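Local atomic coordinates of putative capsid protein of prophage (Escherichia coli CFT073, PDB entry 3BQW), a protein that probably builds the shell of a phage head, as a major capsid protein encoded by a prophage. Residues W163-E167 / K168-E172; E172-D175 / G176-S180. All blocks are in the same frame, centred on the assembly; numbering follows the deposited sequence.

Contact 1 (W163-E167 / K168-E172); sequences WKIPE and KNIIE
Pro-166 and Glu-167 meet Asn-169 and Ile-170 through two successive i to i+3 backbone hydrogen bonds, the mark of a 3-10 turn. Asn-169 N reaches Pro-166 O at 3.0 Å and Ile-170 N reaches Glu-167 O at 3.1 Å. The second bond is the straighter, 163° at the hydrogen against 149°.

Side chains pack where the chain turns. Pro-166 CD lies 4.1 Å from Asn-169 CG, the two side chains crossing at a slant, while Asn-169 CB comes within 3.2 Å of Pro-166 O. Lys-168 CG touches the same proline at CB, and its chain bends only at the last torsion, bringing NZ to a weak hydrogen bond with Gln-199. In Ile-165, a chi1 of -158° turns CG1 away from the backbone N and leaves the other branch to meet Ile-170, the methyl carbons Ile-165 CG2 and Ile-170 CD1 lying 3.8 Å apart.

Further out, Ile-165 also packs on Ile-342. The turn runs directly into strand 170-172, which pairs in parallel with strand 346-349: Asn-169 bonds by backbone to Thr-347, and Ile-171 bonds by backbone to both Thr-347 and Lys-349.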
loop_
_atom_site.group_PDB
_atom_site.type_symbol
_atom_site.label_atom_id
_atom_site.label_comp_id
_atom_site.label_asym_id
_atom_site.label_seq_id
_atom_site.Cartn_x
_atom_site.Cartn_y
_atom_site.Cartn_z
ATOM N N TRP A 163 -14.243 -0.720 8.322
ATOM C CA TRP A 163 -15.067 -0.426 7.138
ATOM C C TRP A 163 -16.271 -1.367 7.035
ATOM O O TRP A 163 -17.097 -1.204 6.149
ATOM C CB TRP A 163 -14.228 -0.539 5.884
ATOM C CG TRP A 163 -12.999 0.376 5.891
ATOM C CD1 TRP A 163 -11.686 -0.005 6.022
ATOM C CD2 TRP A 163 -12.998 1.810 5.804
ATOM N NE1 TRP A 163 -10.871 1.112 5.999
ATOM C CE2 TRP A 163 -11.642 2.233 5.856
ATOM C CE3 TRP A 163 -14.008 2.780 5.682
ATOM C CZ2 TRP A 163 -11.272 3.573 5.785
ATOM C CZ3 TRP A 163 -13.641 4.116 5.610
ATOM C CH2 TRP A 163 -12.277 4.503 5.664
ATOM N N LYS A 164 -16.343 -2.336 7.953
ATOM C CA LYS A 164 -17.473 -3.257 8.126
ATOM C C LYS A 164 -17.683 -4.069 6.853
ATOM O O LYS A 164 -18.731 -3.983 6.213
ATOM C CB LYS A 164 -18.777 -2.527 8.538
ATOM C CG LYS A 164 -18.737 -1.713 9.862
ATOM C CD LYS A 164 -19.320 -2.419 11.086
ATOM C CE LYS A 164 -19.856 -1.426 12.158
ATOM N NZ LYS A 164 -19.870 -1.996 13.564
ATOM N N ILE A 165 -16.684 -4.854 6.473
ATOM C CA ILE A 165 -16.859 -5.731 5.324
ATOM C C ILE A 165 -17.842 -6.847 5.761
ATOM O O ILE A 165 -17.763 -7.333 6.888
ATOM C CB ILE A 165 -15.495 -6.255 4.783
ATOM C CG1 ILE A 165 -15.654 -6.692 3.317
ATOM C CG2 ILE A 165 -14.920 -7.369 5.662
ATOM C CD1 ILE A 165 -14.394 -7.273 2.686
ATOM N N PRO A 166 -18.815 -7.203 4.918
ATOM C CA PRO A 166 -19.668 -8.323 5.329
ATOM C C PRO A 166 -18.858 -9.590 5.636
ATOM O O PRO A 166 -17.866 -9.857 4.975
ATOM C CB PRO A 166 -20.605 -8.514 4.121
ATOM C CG PRO A 166 -20.635 -7.168 3.481
ATOM C CD PRO A 166 -19.227 -6.668 3.612
ATOM N N GLU A 167 -19.279 -10.321 6.660
ATOM C CA GLU A 167 -18.636 -11.562 7.080
ATOM C C GLU A 167 -18.581 -12.635 6.005
ATOM O O GLU A 167 -17.600 -13.360 5.906
ATOM C CB GLU A 167 -19.340 -12.139 8.322
ATOM C CG GLU A 167 -19.127 -11.315 9.578
ATOM C CD GLU A 167 -19.576 -12.030 10.873
ATOM O OE1 GLU A 167 -20.497 -12.894 10.838
ATOM O OE2 GLU A 167 -18.973 -11.702 11.932
ATOM N N LYS A 168 -19.645 -12.745 5.222
ATOM C CA LYS A 168 -19.695 -13.681 4.098
ATOM C C LYS A 168 -18.612 -13.389 3.036
ATOM O O LYS A 168 -18.356 -14.226 2.166
ATOM C CB LYS A 168 -21.062 -13.607 3.426
ATOM C CG LYS A 168 -21.243 -12.318 2.555
ATOM C CD LYS A 168 -22.692 -12.139 2.072
ATOM C CE LYS A 168 -22.813 -10.934 1.188
ATOM N NZ LYS A 168 -21.962 -11.090 -0.030
ATOM N N ASN A 169 -18.026 -12.190 3.077
ATOM C CA ASN A 169 -16.971 -11.802 2.109
ATOM C C ASN A 169 -15.583 -12.326 2.474
ATOM O O ASN A 169 -14.660 -12.225 1.682
ATOM C CB ASN A 169 -16.906 -10.283 1.950
ATOM C CG ASN A 169 -18.021 -9.743 1.104
ATOM O OD1 ASN A 169 -17.790 -8.909 0.219
ATOM N ND2 ASN A 169 -19.233 -10.217 1.347
ATOM N N ILE A 170 -15.441 -12.853 3.686
ATOM C CA ILE A 170 -14.186 -13.397 4.156
ATOM C C ILE A 170 -14.445 -14.875 4.336
ATOM O O ILE A 170 -15.190 -15.270 5.218
ATOM C CB ILE A 170 -13.721 -12.764 5.494
ATOM C CG1 ILE A 170 -13.466 -11.275 5.347
ATOM C CG2 ILE A 170 -12.419 -13.410 6.011
ATOM C CD1 ILE A 170 -13.285 -10.572 6.727
ATOM N N ILE A 171 -13.830 -15.681 3.482
ATOM C CA ILE A 171 -14.180 -17.085 3.351
ATOM C C ILE A 171 -12.973 -17.932 3.725
ATOM O O ILE A 171 -11.848 -17.593 3.402
ATOM C CB ILE A 171 -14.597 -17.403 1.891
ATOM C CG1 ILE A 171 -15.852 -16.594 1.484
ATOM C CG2 ILE A 171 -14.781 -18.904 1.687
ATOM C CD1 ILE A 171 -16.309 -16.786 -0.005
ATOM N N GLU A 172 -13.204 -19.032 4.415
ATOM C CA GLU A 172 -12.136 -19.988 4.666
ATOM C C GLU A 172 -12.499 -21.332 4.084
ATOM O O GLU A 172 -13.566 -21.837 4.356
ATOM C CB GLU A 172 -11.881 -20.129 6.158
ATOM C CG GLU A 172 -11.302 -18.867 6.742
ATOM C CD GLU A 172 -10.816 -19.041 8.171
ATOM O OE1 GLU A 172 -11.183 -20.051 8.810
ATOM O OE2 GLU A 172 -10.066 -18.159 8.655
#

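Contact 2 (E172-D175 / G176-S180)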
loop_
_atom_site.group_PDB
_atom_site.type_symbol
_atom_site.label_atom_id
_atom_site.label_comp_id
_atom_site.label_asym_id
_atom_site.label_seq_id
_atom_site.Cartn_x
_atom_site.Cartn_y
_atom_site.Cartn_z
ATOM N N GLU A 172 -13.204 -19.032 4.415
ATOM C CA GLU A 172 -12.136 -19.988 4.666
ATOM C C GLU A 172 -12.499 -21.332 4.084
ATOM O O GLU A 172 -13.566 -21.837 4.356
ATOM C CB GLU A 172 -11.881 -20.129 6.158
ATOM C CG GLU A 172 -11.302 -18.867 6.742
ATOM C CD GLU A 172 -10.816 -19.041 8.171
ATOM O OE1 GLU A 172 -11.183 -20.051 8.810
ATOM O OE2 GLU A 172 -10.066 -18.159 8.655
ATOM N N GLN A 173 -11.606 -21.915 3.292
ATOM C CA GLN A 173 -11.847 -23.255 2.758
ATOM C C GLN A 173 -12.075 -24.315 3.848
ATOM O O GLN A 173 -12.831 -25.255 3.646
ATOM C CB GLN A 173 -10.748 -23.675 1.795
ATOM C CG GLN A 173 -10.884 -23.006 0.418
ATOM C CD GLN A 173 -10.104 -23.715 -0.683
ATOM O OE1 GLN A 173 -10.390 -23.560 -1.882
ATOM N NE2 GLN A 173 -9.123 -24.475 -0.293
ATOM N N ALA A 174 -11.448 -24.139 5.005
ATOM C CA ALA A 174 -11.637 -25.065 6.123
ATOM C C ALA A 174 -13.070 -25.129 6.667
ATOM O O ALA A 174 -13.357 -26.053 7.393
ATOM C CB ALA A 174 -10.658 -24.747 7.264
ATOM N N ASP A 175 -13.939 -24.160 6.347
ATOM C CA ASP A 175 -15.383 -24.260 6.620
ATOM C C ASP A 175 -16.148 -24.956 5.491
ATOM O O ASP A 175 -17.377 -25.089 5.544
ATOM C CB ASP A 175 -16.005 -22.872 6.796
ATOM C CG ASP A 175 -15.412 -22.099 7.942
ATOM O OD1 ASP A 175 -14.855 -22.726 8.870
ATOM O OD2 ASP A 175 -15.509 -20.853 7.902
ATOM N N GLY A 176 -15.441 -25.385 4.453
ATOM C CA GLY A 176 -16.081 -26.065 3.337
ATOM C C GLY A 176 -15.143 -27.019 2.638
ATOM O O GLY A 176 -14.466 -27.821 3.283
ATOM N N LYS A 177 -15.095 -26.885 1.316
ATOM C CA LYS A 177 -14.297 -27.721 0.437
ATOM C C LYS A 177 -12.850 -27.229 0.360
ATOM O O LYS A 177 -12.586 -26.124 -0.094
ATOM C CB LYS A 177 -14.959 -27.696 -0.944
ATOM C CG LYS A 177 -14.310 -28.547 -2.013
ATOM C CD LYS A 177 -15.149 -28.599 -3.314
ATOM C CE LYS A 177 -16.497 -29.298 -3.115
ATOM N NZ LYS A 177 -17.103 -29.689 -4.428
ATOM N N LYS A 178 -11.917 -28.041 0.842
ATOM C CA LYS A 178 -10.489 -27.733 0.756
ATOM C C LYS A 178 -9.871 -28.188 -0.576
ATOM O O LYS A 178 -10.036 -29.324 -0.996
ATOM C CB LYS A 178 -9.730 -28.413 1.889
ATOM C CG LYS A 178 -10.163 -28.044 3.278
ATOM C CD LYS A 178 -9.105 -28.505 4.267
ATOM C CE LYS A 178 -9.594 -28.457 5.704
ATOM N NZ LYS A 178 -8.590 -29.078 6.632
ATOM N N TRP A 179 -9.109 -27.310 -1.208
ATOM C CA TRP A 179 -8.421 -27.655 -2.461
ATOM C C TRP A 179 -7.383 -28.755 -2.294
ATOM O O TRP A 179 -7.191 -29.571 -3.190
ATOM C CB TRP A 179 -7.764 -26.416 -3.077
ATOM C CG TRP A 179 -8.667 -25.620 -3.942
ATOM C CD1 TRP A 179 -9.904 -25.966 -4.366
ATOM C CD2 TRP A 179 -8.373 -24.362 -4.562
ATOM N NE1 TRP A 179 -10.431 -24.995 -5.167
ATOM C CE2 TRP A 179 -9.505 -24.000 -5.322
ATOM C CE3 TRP A 179 -7.272 -23.496 -4.535
ATOM C CZ2 TRP A 179 -9.572 -22.820 -6.045
ATOM C CZ3 TRP A 179 -7.344 -22.320 -5.247
ATOM C CH2 TRP A 179 -8.486 -21.982 -5.981
ATOM N N SER A 180 -6.717 -28.770 -1.149
ATOM C CA SER A 180 -5.685 -29.748 -0.868
ATOM C C SER A 180 -6.256 -31.185 -0.913
ATOM O O SER A 180 -5.541 -32.126 -1.210
ATOM C CB SER A 180 -5.056 -29.448 0.494
ATOM O OG SER A 180 -6.021 -29.610 1.524
#
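The side-chain amide of Gln-173 stands over one face of the Trp-179 indole, its plane 86° from that of the ring, so that an end of the amide and not its flat side meets the aromatic surface. Around the same indole, Phe-220 makes an edge-to-face contact, Thr-216 and Leu-217 of helix 211-218 pack against it, and NE1 gives its hydrogen to Asp-192. The amide reaches the ring because the glutamine chain is extended beyond CG. On the way it runs beside the backbone of the returning segment, with Gln-173 CD 3.5 Å from Lys-177 O.

The extended aliphatic chain of Lys-178 brings CE to 4.0 Å from Ala-174 CA. Two i to i+3 bonds wind the chain. Asp-175 N lies 3.1 Å from Glu-172 O, and Gly-176 N is 2.7 Å from Gln-173 O. Gly-176 then takes phi -152° and psi -130°, a region used mainly by glycine, and the chain reverses, bringing the CA atoms of Gln-173 and Lys-178 to 5.1 Å. The arrangement is that of a 3-10 turn ended by a glycine, leading out of strand 170-172.

Contacts 1 and 2 are 3-10 turns at the two ends of the short strand 170-172, their centres about 16 Å apart, and they share Glu-172. Apart from that shared residue they do not touch each other. Strand 346-349 links them: Ile-171 of contact 1 and Gln-173 of contact 2 both bond by backbone to Lys-349, continuing the alternation begun at Asn-169, so alternate residues from one turn to the next pair with one neighbouring strand. Contact 1 lies about 20 Å from the centre of the chain, contact 2 about 28 Å, measured between centres. Both turns are largely exposed; the buried side chains are Asn-169 in contact 1, and Gln-173 and Trp-179 in contact 2.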